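Long-range contact in cytosolic phospholipase A2 delta (Homo sapiens, PDB 5IZ5), which hydrolyses glycerophospholipids at the sn-2 position in a calcium-dependent manner, preferring linoleic acid there and releasing a lysophospholipid and a free fatty acid: residues E293-V305 with A454-Y466. The protein carries 3 engineered substitutions. Residues are numbered along the deposited sequence; the frame is centred on the assembly and turned at random.
Sequences EEQAFLSRRKQVV and AALERGQNPLPLY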
ATOM      1  N   GLU B 293     -16.323   5.473  11.023  1.00 41.78           N
ATOM      2  CA  GLU B 293     -17.194   4.623  10.211  1.00 41.61           C
ATOM      3  C   GLU B 293     -17.088   3.139  10.579  1.00 40.76           C
ATOM      4  O   GLU B 293     -18.097   2.437  10.601  1.00 38.74           O
ATOM      5  CB  GLU B 293     -16.900   4.812   8.724  1.00 42.57           C
ATOM      6  CG  GLU B 293     -17.312   6.175   8.160  1.00 44.12           C
ATOM      7  CD  GLU B 293     -18.762   6.237   7.696  1.00 47.13           C
ATOM      8  OE1 GLU B 293     -19.477   5.206   7.660  1.00 48.34           O
ATOM      9  OE2 GLU B 293     -19.193   7.353   7.350  1.00 49.35           O
ATOM     10  N   GLU B 294     -15.880   2.662  10.875  1.00 40.74           N
ATOM     11  CA  GLU B 294     -15.710   1.258  11.268  1.00 41.11           C
ATOM     12  C   GLU B 294     -16.301   1.014  12.658  1.00 41.42           C
ATOM     13  O   GLU B 294     -16.936  -0.006  12.884  1.00 40.71           O
ATOM     14  CB  GLU B 294     -14.241   0.813  11.224  1.00 39.97           C
ATOM     15  CG  GLU B 294     -14.052  -0.647  11.641  1.00 40.34           C
ATOM     16  CD  GLU B 294     -12.694  -1.242  11.282  1.00 41.41           C
ATOM     17  OE1 GLU B 294     -11.973  -0.673  10.431  1.00 40.39           O
ATOM     18  OE2 GLU B 294     -12.351  -2.304  11.854  1.00 40.40           O
ATOM     19  N   GLN B 295     -16.084   1.948  13.581  1.00 43.77           N
ATOM     20  CA  GLN B 295     -16.684   1.858  14.914  1.00 47.09           C
ATOM     21  C   GLN B 295     -18.208   1.800  14.842  1.00 45.77           C
ATOM     22  O   GLN B 295     -18.835   0.975  15.503  1.00 45.59           O
ATOM     23  CB  GLN B 295     -16.267   3.039  15.777  1.00 50.31           C
ATOM     24  CG  GLN B 295     -14.850   2.934  16.284  1.00 55.20           C
ATOM     25  CD  GLN B 295     -14.439   4.160  17.076  1.00 62.48           C
ATOM     26  OE1 GLN B 295     -15.178   4.631  17.947  1.00 64.68           O
ATOM     27  NE2 GLN B 295     -13.250   4.683  16.785  1.00 67.25           N
ATOM     28  N   ALA B 296     -18.792   2.674  14.027  1.00 44.86           N
ATOM     29  CA  ALA B 296     -20.234   2.671  13.809  1.00 43.21           C
ATOM     30  C   ALA B 296     -20.684   1.350  13.200  1.00 41.73           C
ATOM     31  O   ALA B 296     -21.699   0.786  13.606  1.00 39.74           O
ATOM     32  CB  ALA B 296     -20.641   3.834  12.920  1.00 42.29           C
ATOM     33  N   PHE B 297     -19.924   0.848  12.231  1.00 41.28           N
ATOM     34  CA  PHE B 297     -20.244  -0.444  11.639  1.00 39.95           C
ATOM     35  C   PHE B 297     -20.266  -1.546  12.701  1.00 38.84           C
ATOM     36  O   PHE B 297     -21.126  -2.420  12.670  1.00 39.29           O
ATOM     37  CB  PHE B 297     -19.258  -0.821  10.527  1.00 39.61           C
ATOM     38  CG  PHE B 297     -19.296  -2.276  10.164  1.00 38.05           C
ATOM     39  CD1 PHE B 297     -20.250  -2.752   9.288  1.00 38.56           C
ATOM     40  CD2 PHE B 297     -18.406  -3.173  10.733  1.00 38.80           C
ATOM     41  CE1 PHE B 297     -20.310  -4.090   8.962  1.00 38.75           C
ATOM     42  CE2 PHE B 297     -18.458  -4.518  10.415  1.00 38.60           C
ATOM     43  CZ  PHE B 297     -19.411  -4.978   9.526  1.00 39.31           C
ATOM     44  N   LEU B 298     -19.308  -1.513  13.619  1.00 37.95           N
ATOM     45  CA  LEU B 298     -19.208  -2.555  14.630  1.00 41.24           C
ATOM     46  C   LEU B 298     -20.458  -2.623  15.497  1.00 41.14           C
ATOM     47  O   LEU B 298     -20.956  -3.721  15.778  1.00 40.78           O
ATOM     48  CB  LEU B 298     -17.967  -2.367  15.505  1.00 41.67           C
ATOM     49  CG  LEU B 298     -16.635  -2.674  14.814  1.00 43.03           C
ATOM     50  CD1 LEU B 298     -15.481  -2.300  15.731  1.00 42.38           C
ATOM     51  CD2 LEU B 298     -16.536  -4.138  14.395  1.00 42.54           C
ATOM     52  N   SER B 299     -20.957  -1.460  15.915  1.00 40.63           N
ATOM     53  CA  SER B 299     -22.206  -1.396  16.686  1.00 41.05           C
ATOM     54  C   SER B 299     -23.358  -2.006  15.900  1.00 40.66           C
ATOM     55  O   SER B 299     -24.122  -2.803  16.435  1.00 41.46           O
ATOM     56  CB  SER B 299     -22.526   0.042  17.129  1.00 41.38           C
ATOM     57  OG  SER B 299     -22.920   0.884  16.048  1.00 41.05           O
ATOM     58  N   ARG B 300     -23.456  -1.665  14.620  1.00 41.14           N
ATOM     59  CA  ARG B 300     -24.473  -2.245  13.750  1.00 41.13           C
ATOM     60  C   ARG B 300     -24.292  -3.758  13.592  1.00 43.22           C
ATOM     61  O   ARG B 300     -25.246  -4.525  13.747  1.00 42.93           O
ATOM     62  CB  ARG B 300     -24.455  -1.540  12.384  1.00 42.15           C
ATOM     63  CG  ARG B 300     -25.001  -0.125  12.436  1.00 42.62           C
ATOM     64  CD  ARG B 300     -25.147   0.567  11.092  1.00 42.37           C
ATOM     65  NE  ARG B 300     -24.088   0.288  10.110  1.00 42.13           N
ATOM     66  CZ  ARG B 300     -23.039   1.078   9.859  1.00 41.53           C
ATOM     67  NH1 ARG B 300     -22.854   2.212  10.524  1.00 40.65           N
ATOM     68  NH2 ARG B 300     -22.160   0.727   8.928  1.00 42.16           N
ATOM     69  N   ARG B 301     -23.063  -4.190  13.326  1.00 44.30           N
ATOM     70  CA  ARG B 301     -22.792  -5.600  13.052  1.00 44.31           C
ATOM     71  C   ARG B 301     -23.000  -6.476  14.288  1.00 43.71           C
ATOM     72  O   ARG B 301     -23.507  -7.584  14.178  1.00 40.68           O
ATOM     73  CB  ARG B 301     -21.364  -5.786  12.508  1.00 43.24           C
ATOM     74  CG  ARG B 301     -21.014  -7.204  12.073  1.00 42.16           C
ATOM     75  CD  ARG B 301     -21.936  -7.709  10.976  1.00 42.29           C
ATOM     76  NE  ARG B 301     -21.590  -9.055  10.539  1.00 41.82           N
ATOM     77  CZ  ARG B 301     -22.287  -9.756   9.649  1.00 41.82           C
ATOM     78  NH1 ARG B 301     -23.381  -9.249   9.084  1.00 41.59           N
ATOM     79  NH2 ARG B 301     -21.889 -10.979   9.322  1.00 41.77           N
ATOM     80  N   LYS B 302     -22.601  -5.982  15.454  1.00 46.37           N
ATOM     81  CA  LYS B 302     -22.684  -6.772  16.688  1.00 51.55           C
ATOM     82  C   LYS B 302     -24.105  -7.124  17.119  1.00 53.20           C
ATOM     83  O   LYS B 302     -24.306  -8.118  17.822  1.00 52.47           O
ATOM     84  CB  LYS B 302     -21.931  -6.088  17.825  1.00 54.86           C
ATOM     85  CG  LYS B 302     -20.432  -6.293  17.704  1.00 59.12           C
ATOM     86  CD  LYS B 302     -19.659  -5.509  18.745  1.00 60.98           C
ATOM     87  CE  LYS B 302     -18.166  -5.634  18.487  1.00 62.66           C
ATOM     88  NZ  LYS B 302     -17.372  -4.901  19.506  1.00 63.73           N
ATOM     89  N   GLN B 303     -25.081  -6.316  16.706  1.00 55.46           N
ATOM     90  CA  GLN B 303     -26.486  -6.677  16.900  1.00 58.64           C
ATOM     91  C   GLN B 303     -26.841  -7.907  16.083  1.00 54.72           C
ATOM     92  O   GLN B 303     -27.497  -8.818  16.588  1.00 54.03           O
ATOM     93  CB  GLN B 303     -27.417  -5.532  16.504  1.00 62.31           C
ATOM     94  CG  GLN B 303     -27.567  -4.475  17.591  1.00 67.67           C
ATOM     95  CD  GLN B 303     -28.503  -4.951  18.699  1.00 74.95           C
ATOM     96  OE1 GLN B 303     -29.727  -4.910  18.554  1.00 81.83           O
ATOM     97  NE2 GLN B 303     -27.929  -5.431  19.798  1.00 75.37           N
ATOM     98  N   VAL B 304     -26.405  -7.925  14.825  1.00 52.04           N
ATOM     99  CA  VAL B 304     -26.670  -9.061  13.941  1.00 50.45           C
ATOM    100  C   VAL B 304     -25.939 -10.305  14.447  1.00 49.25           C
ATOM    101  O   VAL B 304     -26.477 -11.407  14.402  1.00 49.00           O
ATOM    102  CB  VAL B 304     -26.273  -8.766  12.472  1.00 50.69           C
ATOM    103  CG1 VAL B 304     -26.483  -9.994  11.592  1.00 50.46           C
ATOM    104  CG2 VAL B 304     -27.081  -7.595  11.920  1.00 50.77           C
ATOM    105  N   VAL B 305     -24.722 -10.116  14.944  1.00 49.19           N
ATOM    106  CA  VAL B 305     -23.927 -11.219  15.489  1.00 49.60           C
ATOM    107  C   VAL B 305     -24.529 -11.774  16.785  1.00 50.02           C
ATOM    108  O   VAL B 305     -24.616 -12.991  16.960  1.00 48.26           O
ATOM    109  CB  VAL B 305     -22.468 -10.788  15.743  1.00 49.78           C
ATOM    110  CG1 VAL B 305     -21.691 -11.883  16.455  1.00 48.88           C
ATOM    111  CG2 VAL B 305     -21.777 -10.428  14.430  1.00 50.56           C
ATOM    112  N   ALA B 454     -22.359   0.347   0.941  1.00 37.85           N
ATOM    113  CA  ALA B 454     -23.782   0.013   0.946  1.00 39.61           C
ATOM    114  C   ALA B 454     -24.030  -1.377   1.535  1.00 39.80           C
ATOM    115  O   ALA B 454     -25.036  -1.594   2.203  1.00 40.57           O
ATOM    116  CB  ALA B 454     -24.364   0.113  -0.458  1.00 37.85           C
ATOM    117  N   ALA B 455     -23.097  -2.302   1.313  1.00 40.09           N
ATOM    118  CA  ALA B 455     -23.174  -3.652   1.888  1.00 38.68           C
ATOM    119  C   ALA B 455     -22.994  -3.689   3.406  1.00 38.93           C
ATOM    120  O   ALA B 455     -23.193  -4.734   4.029  1.00 39.33           O
ATOM    121  CB  ALA B 455     -22.141  -4.552   1.234  1.00 38.53           C
ATOM    122  N   LEU B 456     -22.617  -2.560   4.002  1.00 39.06           N
ATOM    123  CA  LEU B 456     -22.353  -2.481   5.431  1.00 38.69           C
ATOM    124  C   LEU B 456     -23.283  -1.517   6.180  1.00 40.20           C
ATOM    125  O   LEU B 456     -23.135  -1.336   7.392  1.00 39.39           O
ATOM    126  CB  LEU B 456     -20.911  -2.022   5.642  1.00 38.73           C
ATOM    127  CG  LEU B 456     -19.815  -2.781   4.896  1.00 38.96           C
ATOM    128  CD1 LEU B 456     -18.478  -2.091   5.108  1.00 38.12           C
ATOM    129  CD2 LEU B 456     -19.749  -4.234   5.349  1.00 38.61           C
ATOM    130  N   GLU B 457     -24.231  -0.902   5.477  1.00 42.47           N
ATOM    131  CA  GLU B 457     -25.022   0.196   6.056  1.00 46.24           C
ATOM    132  C   GLU B 457     -25.927  -0.258   7.206  1.00 45.80           C
ATOM    133  O   GLU B 457     -26.156   0.504   8.140  1.00 44.74           O
ATOM    134  CB  GLU B 457     -25.785   0.974   4.979  1.00 50.31           C
ATOM    135  CG  GLU B 457     -26.776   0.182   4.154  1.00 53.47           C
ATOM    136  CD  GLU B 457     -27.249   0.959   2.935  1.00 57.14           C
ATOM    137  OE1 GLU B 457     -27.100   2.204   2.914  1.00 58.82           O
ATOM    138  OE2 GLU B 457     -27.758   0.319   1.988  1.00 58.50           O
ATOM    139  N   ARG B 458     -26.390  -1.504   7.161  1.00 45.31           N
ATOM    140  CA  ARG B 458     -27.212  -2.077   8.236  1.00 46.12           C
ATOM    141  C   ARG B 458     -26.482  -3.163   9.034  1.00 45.82           C
ATOM    142  O   ARG B 458     -27.102  -3.915   9.787  1.00 45.42           O
ATOM    143  CB  ARG B 458     -28.506  -2.632   7.639  1.00 47.64           C
ATOM    144  CG  ARG B 458     -29.490  -1.545   7.247  1.00 49.39           C
ATOM    145  CD  ARG B 458     -30.678  -2.094   6.506  1.00 52.27           C
ATOM    146  NE  ARG B 458     -30.233  -2.618   5.224  1.00 57.97           N
ATOM    147  CZ  ARG B 458     -30.088  -3.905   4.920  1.00 57.61           C
ATOM    148  NH1 ARG B 458     -30.375  -4.869   5.789  1.00 58.06           N
ATOM    149  NH2 ARG B 458     -29.654  -4.220   3.718  1.00 60.07           N
ATOM    150  N   GLY B 459     -25.160  -3.225   8.888  1.00 45.70           N
ATOM    151  CA  GLY B 459     -24.359  -4.285   9.494  1.00 42.85           C
ATOM    152  C   GLY B 459     -24.734  -5.657   8.968  1.00 41.66           C
ATOM    153  O   GLY B 459     -24.568  -6.649   9.668  1.00 40.57           O
ATOM    154  N   GLN B 460     -25.219  -5.710   7.727  1.00 39.68           N
ATOM    155  CA  GLN B 460     -25.794  -6.935   7.174  1.00 40.15           C
ATOM    156  C   GLN B 460     -24.768  -7.873   6.522  1.00 40.73           C
ATOM    157  O   GLN B 460     -25.123  -8.966   6.074  1.00 42.07           O
ATOM    158  CB  GLN B 460     -26.903  -6.599   6.169  1.00 39.86           C
ATOM    159  CG  GLN B 460     -26.441  -6.069   4.812  1.00 40.13           C
ATOM    160  CD  GLN B 460     -26.208  -4.568   4.779  1.00 38.77           C
ATOM    161  OE1 GLN B 460     -25.939  -3.941   5.803  1.00 39.00           O
ATOM    162  NE2 GLN B 460     -26.294  -3.989   3.592  1.00 38.29           N
ATOM    163  N   ASN B 461     -23.516  -7.433   6.442  1.00 40.02           N
ATOM    164  CA  ASN B 461     -22.414  -8.276   5.985  1.00 40.12           C
ATOM    165  C   ASN B 461     -21.195  -7.990   6.850  1.00 38.64           C
ATOM    166  O   ASN B 461     -21.155  -6.960   7.530  1.00 40.10           O
ATOM    167  CB  ASN B 461     -22.073  -8.001   4.511  1.00 40.21           C
ATOM    168  CG  ASN B 461     -23.198  -8.366   3.556  1.00 40.73           C
ATOM    169  OD1 ASN B 461     -23.463  -9.542   3.305  1.00 40.75           O
ATOM    170  ND2 ASN B 461     -23.840  -7.355   2.980  1.00 42.80           N
ATOM    171  N   PRO B 462     -20.200  -8.901   6.851  1.00 38.11           N
ATOM    172  CA  PRO B 462     -18.939  -8.582   7.542  1.00 37.90           C
ATOM    173  C   PRO B 462     -18.165  -7.462   6.834  1.00 36.71           C
ATOM    174  O   PRO B 462     -18.385  -7.221   5.648  1.00 35.64           O
ATOM    175  CB  PRO B 462     -18.144  -9.896   7.477  1.00 38.52           C
ATOM    176  CG  PRO B 462     -19.101 -10.940   7.001  1.00 38.67           C
ATOM    177  CD  PRO B 462     -20.158 -10.227   6.216  1.00 37.88           C
ATOM    178  N   LEU B 463     -17.279  -6.787   7.557  1.00 37.29           N
ATOM    179  CA  LEU B 463     -16.399  -5.782   6.950  1.00 39.86           C
ATOM    180  C   LEU B 463     -15.299  -6.494   6.142  1.00 39.87           C
ATOM    181  O   LEU B 463     -14.541  -7.284   6.708  1.00 39.42           O
ATOM    182  CB  LEU B 463     -15.750  -4.899   8.017  1.00 39.99           C
ATOM    183  CG  LEU B 463     -14.775  -3.838   7.482  1.00 44.01           C
ATOM    184  CD1 LEU B 463     -15.527  -2.693   6.832  1.00 46.18           C
ATOM    185  CD2 LEU B 463     -13.886  -3.299   8.580  1.00 45.69           C
ATOM    186  N   PRO B 464     -15.210  -6.216   4.829  1.00 37.77           N
ATOM    187  CA  PRO B 464     -14.185  -6.836   3.997  1.00 37.69           C
ATOM    188  C   PRO B 464     -12.859  -6.078   4.043  1.00 37.67           C
ATOM    189  O   PRO B 464     -12.837  -4.849   3.942  1.00 38.97           O
ATOM    190  CB  PRO B 464     -14.793  -6.771   2.603  1.00 37.75           C
ATOM    191  CG  PRO B 464     -15.609  -5.533   2.621  1.00 37.10           C
ATOM    192  CD  PRO B 464     -16.077  -5.329   4.039  1.00 38.22           C
ATOM    193  N   LEU B 465     -11.765  -6.818   4.199  1.00 37.69           N
ATOM    194  CA  LEU B 465     -10.427  -6.243   4.294  1.00 36.19           C
ATOM    195  C   LEU B 465      -9.513  -6.885   3.246  1.00 37.90           C
ATOM    196  O   LEU B 465      -9.268  -8.095   3.273  1.00 37.83           O
ATOM    197  CB  LEU B 465      -9.870  -6.456   5.700  1.00 36.88           C
ATOM    198  CG  LEU B 465     -10.661  -5.730   6.805  1.00 36.79           C
ATOM    199  CD1 LEU B 465     -10.450  -6.369   8.169  1.00 36.69           C
ATOM    200  CD2 LEU B 465     -10.303  -4.251   6.847  1.00 36.01           C
ATOM    201  N   TYR B 466      -9.025  -6.073   2.314  1.00 36.77           N
ATOM    202  CA  TYR B 466      -8.181  -6.550   1.230  1.00 35.73           C
ATOM    203  C   TYR B 466      -6.763  -6.039   1.481  1.00 37.43           C
ATOM    204  O   TYR B 466      -6.578  -4.860   1.819  1.00 37.73           O
ATOM    205  CB  TYR B 466      -8.676  -6.023  -0.118  1.00 35.74           C
ATOM    206  CG  TYR B 466     -10.170  -6.149  -0.411  1.00 35.44           C
ATOM    207  CD1 TYR B 466     -10.649  -7.112  -1.297  1.00 35.21           C
ATOM    208  CD2 TYR B 466     -11.093  -5.267   0.149  1.00 36.13           C
ATOM    209  CE1 TYR B 466     -12.000  -7.217  -1.600  1.00 36.78           C
ATOM    210  CE2 TYR B 466     -12.453  -5.367  -0.144  1.00 36.84           C
ATOM    211  CZ  TYR B 466     -12.902  -6.340  -1.021  1.00 36.50           C
ATOM    212  OH  TYR B 466     -14.244  -6.449  -1.336  1.00 35.55           O
TER
HETATM  213  O   HOH W   1     -23.903 -11.574   7.691  1.00 49.66           O
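The carbonyl oxygen Leu-456 O is gripped from opposite faces of its peptide plane: Arg-300 NH2 donates to it at 2.8 Å, and Gly-459 N closes the type I beta turn 456-459 onto it at 3.1 Å. Helix 292-313 of the alpha/beta-hydrolase-type catalytic domain here packs on that turn and on the start of strand 463-471 in the central mixed sheet. A weak second bond from Arg-300 NE ends on the same oxygen, and the bend at chi3 (-37°) folds the guanidinium back so that Leu-456 O meets it edge-on. Gly-459 CA comes within 4.1 Å of Arg-301 CA, a closeness that leaves no room for a side chain, and its positive phi also favours glycine.

Arg-301 reaches along the other flank. Bent at chi2 (59°), it sends NH1 into a nearly straight bond (170°) to Gly-459 O, 2.9 Å away and in the guanidinium plane. One face of that group lies against the backbone from Asn-461 to Pro-462, with Pro-462 N over its centre. NH2 also binds Val-358 O, just before neighbouring strand 360-363, and water 1; bonds from both NH1 and NH2 fix the rotation of the guanidinium.

The Phe-297 ring packs with CE1 against Leu-456 CD2 and CE2 against Leu-463 CB, and the CB of Arg-301 lies over one of its faces. One turn nearer the helix N-terminus, Glu-294, salt-bridged to Arg-668 and hydrogen-bonded to Tyr-360, rests its carboxylate carbon CD on Leu-463 CD2 at 3.6 Å. Asn-461 O lies at the edge of the Phe-297 ring, near its plane, 3.3 Å from both CE1 and CZ.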